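Local structure of methyltransferase (Streptococcus pyogenes, 2ESR) at residues R34-F39 and E120-K125; V58-N63 and E91-C96; V104-P109 and V116-A121. The protein probably transfers methyl groups from S-adenosylmethionine, as a Rossmann-like methyltransferase of the family that includes the 16S rRNA guanine methyltransferase RsmD. All blocks are in the same frame, centred on the assembly; numbering follows the deposited sequence.

Contact 1 (R34-F39 and E120-K125); sequences RVLDLF and EALAAK
Leu-122 reaches from its helix onto two leucines of the strand, Leu-36 and Leu-38. The two branches of Leu-122 divide the work. Its CD2 meets CD2 of Leu-36 at 3.8 Å, and the two side chains run at a slant to each other. Its CD1 stands 4.4 Å from CD1 of Leu-38, a looser touch. CB of Leu-122 points toward the strand, and with CG anti to the carbonyl carbon (chi1 -72°) the two methyls land on Leu-36 and Leu-38. The contact is wholly apolar and buried, and it is small. The backbones stay well apart, with 10.6 Å from CA of Leu-36 to CA of Leu-122, and between the two segments the gap is bridged by these leucine side chains. This is helix-on-sheet packing in a Rossmann-like methyltransferase fold. Strand 34-38 lies inside the parallel part of the sheet, between strands 56-60 and 101-106, and helix 111-124 covers one of its faces. In the next shell, Val-58 and Leu-97 touch Leu-36, while Val-60 and Leu-106 flank Leu-38. Ile-94 of helix 90-96 lies against Leu-122. The helix ends just beyond Leu-122: Lys-125 is the first residue to leave helical geometry, although its N still bonds to O of Ala-121 at 3.1 Å. At the start of the strand, NH2 of Arg-34 bonds to O of Phe-83 of the second subunit.

Contact 2 (V58-N63 and E91-C96); sequences VLVEKN and ERAIDC
The guanidinium of Arg-92 meets Lys-62 at its edge, close to its plane. NZ of Lys-62 lies in that plane, 3.6 Å from NH1 of Arg-92. The side chains of Lys-62 and Arg-92 cross at about a right angle. Two positive groups this close would be expected to repel each other. The placing of the whole lysine end is doubtful, because CE of Lys-62 comes within 3.0 Å of NH1 of Arg-92 and chi1 of the lysine is strained at -115°. Lys-62 also touches Glu-89, and Arg-92 packs on Cys-96 of the second subunit. The buried part lies deeper. CB of Ala-93 sits across both methyls of Val-60, at 3.8 Å from CG1 and 3.8 Å from CG2. The small alanine lets the helix come near: CA of Val-60 and CA of Ala-93 are 7.2 Å apart. Here helix 90-96 packs on strand 56-60 of the Rossmann-like sheet. Past the strand, Glu-61 stands where class I methyltransferases commonly carry an acidic residue. Its OE2 takes the N-H of Asn-63 on the anti lone pair, at 3.1 Å and 161°. Its OE1 accepts from N of Gly-41, so both oxygens are held. Asn-63 is the N-cap of helix 64-75, with OD1 bonded to N of Ala-66.

Contact 3 (V104-P109 and V116-A121); sequences VFLDPP and VATIEA
Leu-106 carries the tight part of this contact, with one methyl on each of two helix residues. Its CD1 lies 3.7 Å from CG1 of Ile-119, the two side chains passing at an angle. Its CD2 meets CG2 of Thr-118 at 3.9 Å, tip to tip. Thr-118 can offer a methyl because its CG2 is anti to the backbone N (chi1 -59°, measured to OG1). The hydroxyl is then turned back along the helix, where OG1 bonds to O of Thr-114. All three residues are buried. Leu-38 and Val-134, from the strands flanking 101-106, also touch Leu-106. Strand 101-106, helix 111-124 and strand 132-139 form a beta-alpha-beta crossover, and the contact packs that helix on its own preceding strand. The other side is looser. CB of Val-116 points away from strand 101-106, and its side chain packs on Ile-148 and Pro-145. Ala-117 and Glu-120 form the solvent side. Asp-107, Pro-108 and Pro-109 belong to the sequence DPPY at the end of the strand, a motif of many methyltransferases that act on exocyclic amino groups of nucleic-acid bases. Pro-108 faces 116-121 but its side chain stays about 5.6 Å short of it (nearest atoms); it packs on Phe-39.

In the fold
From the N terminus, strand 34-38 opens contact 1, which closes the longest loop of the three. Inside it, contact 2 opens on strand 56-60 and closes on helix 90-96, so it is fully nested. Contact 3 follows contact 2 in series and opens on strand 101-106. It closes on helix 111-124, where contact 1 also closes, and the two share Glu-120 and Ala-121. The three strands are neighbours in one sheet, with 34-38 in the middle. Helices 90-96 and 111-124 lie side by side on one face of it, joined by Ile-94, whose CD1 touches Thr-118 and Ala-121. Together the contacts fix this helix pair to the parallel part of the sheet.

Contact 1 (R34-F39 and E120-K125)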
# COMPACT_ATOMS: atom_id res chain seq x y z
N ARG A 34 2.83 -0.06 10.84
CA ARG A 34 3.11 0.10 9.41
C ARG A 34 4.58 0.40 9.13
O ARG A 34 5.17 1.28 9.74
CB ARG A 34 2.28 1.24 8.82
CG ARG A 34 0.79 0.98 8.66
CD ARG A 34 0.20 1.94 7.63
NE ARG A 34 -1.24 1.73 7.41
CZ ARG A 34 -2.18 2.07 8.28
NH1 ARG A 34 -1.86 2.63 9.44
NH2 ARG A 34 -3.46 1.85 7.99
N VAL A 35 5.14 -0.34 8.18
CA VAL A 35 6.53 -0.17 7.79
C VAL A 35 6.61 0.55 6.44
O VAL A 35 5.78 0.32 5.56
CB VAL A 35 7.24 -1.54 7.64
CG1 VAL A 35 8.67 -1.35 7.16
CG2 VAL A 35 7.23 -2.28 8.97
N LEU A 36 7.59 1.43 6.30
CA LEU A 36 7.85 2.12 5.03
C LEU A 36 9.29 1.79 4.67
O LEU A 36 10.20 2.08 5.44
CB LEU A 36 7.68 3.63 5.16
CG LEU A 36 8.10 4.44 3.92
CD1 LEU A 36 7.26 4.02 2.71
CD2 LEU A 36 7.93 5.92 4.18
N ASP A 37 9.49 1.18 3.51
CA ASP A 37 10.83 0.82 3.06
C ASP A 37 11.10 1.59 1.77
O ASP A 37 10.67 1.18 0.70
CB ASP A 37 10.92 -0.68 2.81
CG ASP A 37 12.35 -1.19 2.72
OD1 ASP A 37 13.26 -0.38 2.44
OD2 ASP A 37 12.56 -2.41 2.92
N LEU A 38 11.80 2.71 1.90
CA LEU A 38 12.14 3.54 0.75
C LEU A 38 13.47 3.03 0.21
O LEU A 38 14.33 2.60 0.97
CB LEU A 38 12.25 5.00 1.18
CG LEU A 38 10.95 5.61 1.72
CD1 LEU A 38 11.20 7.04 2.19
CD2 LEU A 38 9.89 5.59 0.63
N PHE A 39 13.63 3.09 -1.11
CA PHE A 39 14.84 2.59 -1.76
C PHE A 39 14.95 1.14 -1.26
O PHE A 39 16.00 0.69 -0.83
CB PHE A 39 16.08 3.39 -1.31
CG PHE A 39 15.87 4.88 -1.29
CD1 PHE A 39 15.49 5.53 -0.12
CD2 PHE A 39 16.03 5.64 -2.45
CE1 PHE A 39 15.29 6.91 -0.09
CE2 PHE A 39 15.83 7.02 -2.44
CZ PHE A 39 15.45 7.65 -1.26
N GLU A 120 13.68 14.83 6.35
CA GLU A 120 13.08 16.16 6.41
C GLU A 120 11.74 16.14 5.68
O GLU A 120 10.76 16.72 6.15
CB GLU A 120 14.00 17.19 5.76
CG GLU A 120 15.23 17.53 6.57
CD GLU A 120 14.94 18.46 7.74
OE1 GLU A 120 15.87 18.77 8.51
OE2 GLU A 120 13.77 18.89 7.88
N ALA A 121 11.69 15.47 4.53
CA ALA A 121 10.46 15.40 3.75
C ALA A 121 9.38 14.61 4.48
O ALA A 121 8.22 15.02 4.50
CB ALA A 121 10.73 14.78 2.38
N LEU A 122 9.76 13.48 5.07
CA LEU A 122 8.81 12.65 5.80
C LEU A 122 8.23 13.42 6.98
O LEU A 122 7.03 13.32 7.27
CB LEU A 122 9.49 11.38 6.31
CG LEU A 122 9.85 10.31 5.28
CD1 LEU A 122 10.76 9.28 5.91
CD2 LEU A 122 8.56 9.66 4.73
N ALA A 123 9.08 14.17 7.67
CA ALA A 123 8.65 14.95 8.83
C ALA A 123 7.71 16.08 8.42
O ALA A 123 6.71 16.34 9.09
CB ALA A 123 9.87 15.52 9.55
N ALA A 124 8.03 16.74 7.31
CA ALA A 124 7.22 17.85 6.82
C ALA A 124 5.83 17.40 6.38
O ALA A 124 4.86 18.16 6.46
CB ALA A 124 7.92 18.56 5.67
N LYS A 125 5.73 16.16 5.92
CA LYS A 125 4.47 15.60 5.46
C LYS A 125 3.73 14.85 6.56
O LYS A 125 2.74 14.17 6.29
CB LYS A 125 4.72 14.67 4.27
CG LYS A 125 5.33 15.36 3.05
CD LYS A 125 4.41 16.45 2.51
CE LYS A 125 3.11 15.88 1.99
NZ LYS A 125 3.34 14.99 0.81

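Contact 2 (V58-N63 and E91-C96)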
# COMPACT_ATOMS: atom_id res chain seq x y z
N VAL A 58 4.93 -0.85 3.09
CA VAL A 58 4.85 -0.20 1.79
C VAL A 58 6.30 -0.14 1.37
O VAL A 58 7.15 0.34 2.12
CB VAL A 58 4.30 1.24 1.87
CG1 VAL A 58 4.47 1.93 0.51
CG2 VAL A 58 2.83 1.22 2.26
N LEU A 59 6.60 -0.68 0.19
CA LEU A 59 7.96 -0.67 -0.32
C LEU A 59 8.02 0.19 -1.57
O LEU A 59 7.13 0.11 -2.42
CB LEU A 59 8.43 -2.09 -0.66
CG LEU A 59 8.64 -3.09 0.49
CD1 LEU A 59 7.29 -3.51 1.07
CD2 LEU A 59 9.38 -4.30 -0.04
N VAL A 60 9.04 1.03 -1.68
CA VAL A 60 9.20 1.87 -2.86
C VAL A 60 10.56 1.56 -3.47
O VAL A 60 11.58 1.68 -2.80
CB VAL A 60 9.15 3.37 -2.52
CG1 VAL A 60 9.21 4.19 -3.81
CG2 VAL A 60 7.89 3.70 -1.74
N GLU A 61 10.56 1.15 -4.73
CA GLU A 61 11.80 0.82 -5.42
C GLU A 61 11.59 1.10 -6.90
O GLU A 61 10.67 0.56 -7.51
CB GLU A 61 12.15 -0.66 -5.20
CG GLU A 61 13.37 -1.14 -5.97
CD GLU A 61 14.60 -0.31 -5.67
OE1 GLU A 61 15.00 -0.22 -4.49
OE2 GLU A 61 15.18 0.27 -6.63
N LYS A 62 12.45 1.94 -7.47
CA LYS A 62 12.35 2.32 -8.87
C LYS A 62 12.98 1.36 -9.88
O LYS A 62 12.54 1.29 -11.03
CB LYS A 62 12.95 3.71 -9.07
CG LYS A 62 11.94 4.76 -9.51
CD LYS A 62 11.21 4.34 -10.78
CE LYS A 62 10.18 5.38 -11.20
NZ LYS A 62 9.36 4.89 -12.34
N ASN A 63 14.01 0.63 -9.46
CA ASN A 63 14.70 -0.31 -10.35
C ASN A 63 13.82 -1.52 -10.70
O ASN A 63 13.22 -2.14 -9.83
CB ASN A 63 16.01 -0.78 -9.71
CG ASN A 63 16.77 -1.76 -10.58
OD1 ASN A 63 16.34 -2.90 -10.78
ND2 ASN A 63 17.91 -1.33 -11.11
N GLU A 91 10.93 10.48 -3.69
CA GLU A 91 10.40 11.83 -3.55
C GLU A 91 8.94 11.90 -3.96
O GLU A 91 8.11 12.50 -3.26
CB GLU A 91 11.23 12.80 -4.39
CG GLU A 91 12.61 13.08 -3.80
CD GLU A 91 13.61 13.57 -4.83
OE1 GLU A 91 13.27 14.45 -5.65
OE2 GLU A 91 14.76 13.07 -4.82
N ARG A 92 8.62 11.29 -5.10
CA ARG A 92 7.24 11.27 -5.59
C ARG A 92 6.38 10.47 -4.62
O ARG A 92 5.27 10.87 -4.28
CB ARG A 92 7.19 10.60 -6.97
CG ARG A 92 7.88 11.37 -8.08
CD ARG A 92 8.40 10.41 -9.15
NE ARG A 92 7.42 9.40 -9.54
CZ ARG A 92 7.70 8.30 -10.23
NH1 ARG A 92 8.95 8.06 -10.60
NH2 ARG A 92 6.75 7.45 -10.55
N ALA A 93 6.91 9.32 -4.19
CA ALA A 93 6.20 8.45 -3.26
C ALA A 93 5.78 9.19 -2.00
O ALA A 93 4.62 9.14 -1.61
CB ALA A 93 7.07 7.24 -2.91
N ILE A 94 6.72 9.89 -1.37
CA ILE A 94 6.42 10.62 -0.14
C ILE A 94 5.24 11.57 -0.29
O ILE A 94 4.47 11.76 0.65
CB ILE A 94 7.68 11.38 0.35
CG1 ILE A 94 8.75 10.37 0.78
CG2 ILE A 94 7.32 12.30 1.52
CD1 ILE A 94 10.08 10.99 1.16
N ASP A 95 5.07 12.16 -1.47
CA ASP A 95 3.96 13.08 -1.71
C ASP A 95 2.62 12.38 -1.86
O ASP A 95 1.56 13.01 -1.78
CB ASP A 95 4.24 13.93 -2.95
CG ASP A 95 5.33 14.95 -2.73
OD1 ASP A 95 5.17 15.79 -1.81
OD2 ASP A 95 6.34 14.93 -3.47
N CYS A 96 2.64 11.07 -2.08
CA CYS A 96 1.42 10.31 -2.27
C CYS A 96 1.01 9.46 -1.06
O CYS A 96 -0.12 8.98 -0.98
CB CYS A 96 1.56 9.41 -3.50
SG CYS A 96 1.90 10.32 -5.02

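Contact 3 (V104-P109 and V116-A121)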
# COMPACT_ATOMS: atom_id res chain seq x y z
N VAL A 104 10.56 2.99 9.54
CA VAL A 104 10.98 3.39 8.21
C VAL A 104 12.41 2.91 7.97
O VAL A 104 13.28 3.11 8.81
CB VAL A 104 10.93 4.93 8.07
CG1 VAL A 104 11.38 5.35 6.68
CG2 VAL A 104 9.51 5.43 8.34
N PHE A 105 12.63 2.27 6.83
CA PHE A 105 13.96 1.80 6.47
C PHE A 105 14.48 2.66 5.34
O PHE A 105 13.78 2.85 4.33
CB PHE A 105 13.92 0.33 6.04
CG PHE A 105 13.69 -0.63 7.17
CD1 PHE A 105 14.64 -0.78 8.17
CD2 PHE A 105 12.51 -1.35 7.26
CE1 PHE A 105 14.42 -1.64 9.25
CE2 PHE A 105 12.27 -2.22 8.33
CZ PHE A 105 13.23 -2.36 9.33
N LEU A 106 15.70 3.18 5.49
CA LEU A 106 16.31 4.04 4.48
C LEU A 106 17.73 3.59 4.17
O LEU A 106 18.59 3.58 5.05
CB LEU A 106 16.36 5.49 4.95
CG LEU A 106 15.09 6.23 5.37
CD1 LEU A 106 15.47 7.67 5.73
CD2 LEU A 106 14.05 6.22 4.25
N ASP A 107 17.96 3.23 2.92
CA ASP A 107 19.30 2.82 2.45
C ASP A 107 19.34 3.32 1.02
O ASP A 107 19.21 2.54 0.07
CB ASP A 107 19.47 1.30 2.50
CG ASP A 107 20.87 0.86 2.12
OD1 ASP A 107 21.22 -0.32 2.33
OD2 ASP A 107 21.63 1.71 1.61
N PRO A 108 19.53 4.63 0.83
CA PRO A 108 19.57 5.23 -0.49
C PRO A 108 20.94 5.55 -1.06
O PRO A 108 21.96 5.41 -0.38
CB PRO A 108 18.77 6.51 -0.28
CG PRO A 108 19.30 6.97 1.06
CD PRO A 108 19.49 5.68 1.88
N PRO A 109 20.98 5.95 -2.33
CA PRO A 109 22.22 6.32 -3.02
C PRO A 109 22.49 7.71 -2.45
O PRO A 109 21.57 8.36 -1.94
CB PRO A 109 21.80 6.35 -4.49
CG PRO A 109 20.37 6.75 -4.42
CD PRO A 109 19.86 5.90 -3.29
N VAL A 116 19.16 12.73 4.89
CA VAL A 116 18.71 13.99 5.49
C VAL A 116 17.50 14.56 4.74
O VAL A 116 16.49 14.91 5.36
CB VAL A 116 19.86 15.02 5.49
CG1 VAL A 116 19.35 16.37 5.98
CG2 VAL A 116 20.99 14.54 6.39
N ALA A 117 17.58 14.63 3.42
CA ALA A 117 16.48 15.18 2.64
C ALA A 117 15.21 14.35 2.82
O ALA A 117 14.12 14.90 2.93
CB ALA A 117 16.86 15.22 1.17
N THR A 118 15.35 13.03 2.86
CA THR A 118 14.18 12.17 2.99
C THR A 118 13.51 12.29 4.36
O THR A 118 12.29 12.35 4.44
CB THR A 118 14.54 10.70 2.70
OG1 THR A 118 15.06 10.61 1.36
CG2 THR A 118 13.31 9.80 2.81
N ILE A 119 14.30 12.31 5.43
CA ILE A 119 13.73 12.43 6.76
C ILE A 119 13.06 13.80 6.91
O ILE A 119 11.99 13.92 7.52
CB ILE A 119 14.80 12.21 7.85
CG1 ILE A 119 15.28 10.75 7.78
CG2 ILE A 119 14.23 12.52 9.23
CD1 ILE A 119 16.37 10.39 8.75
N GLU A 120 13.68 14.83 6.35
CA GLU A 120 13.08 16.16 6.41
C GLU A 120 11.74 16.14 5.68
O GLU A 120 10.76 16.72 6.15
CB GLU A 120 14.00 17.19 5.76
CG GLU A 120 15.23 17.53 6.57
CD GLU A 120 14.94 18.46 7.74
OE1 GLU A 120 15.87 18.77 8.51
OE2 GLU A 120 13.77 18.89 7.88
N ALA A 121 11.69 15.47 4.53
CA ALA A 121 10.46 15.40 3.75
C ALA A 121 9.38 14.61 4.48
O ALA A 121 8.22 15.02 4.50
CB ALA A 121 10.73 14.78 2.38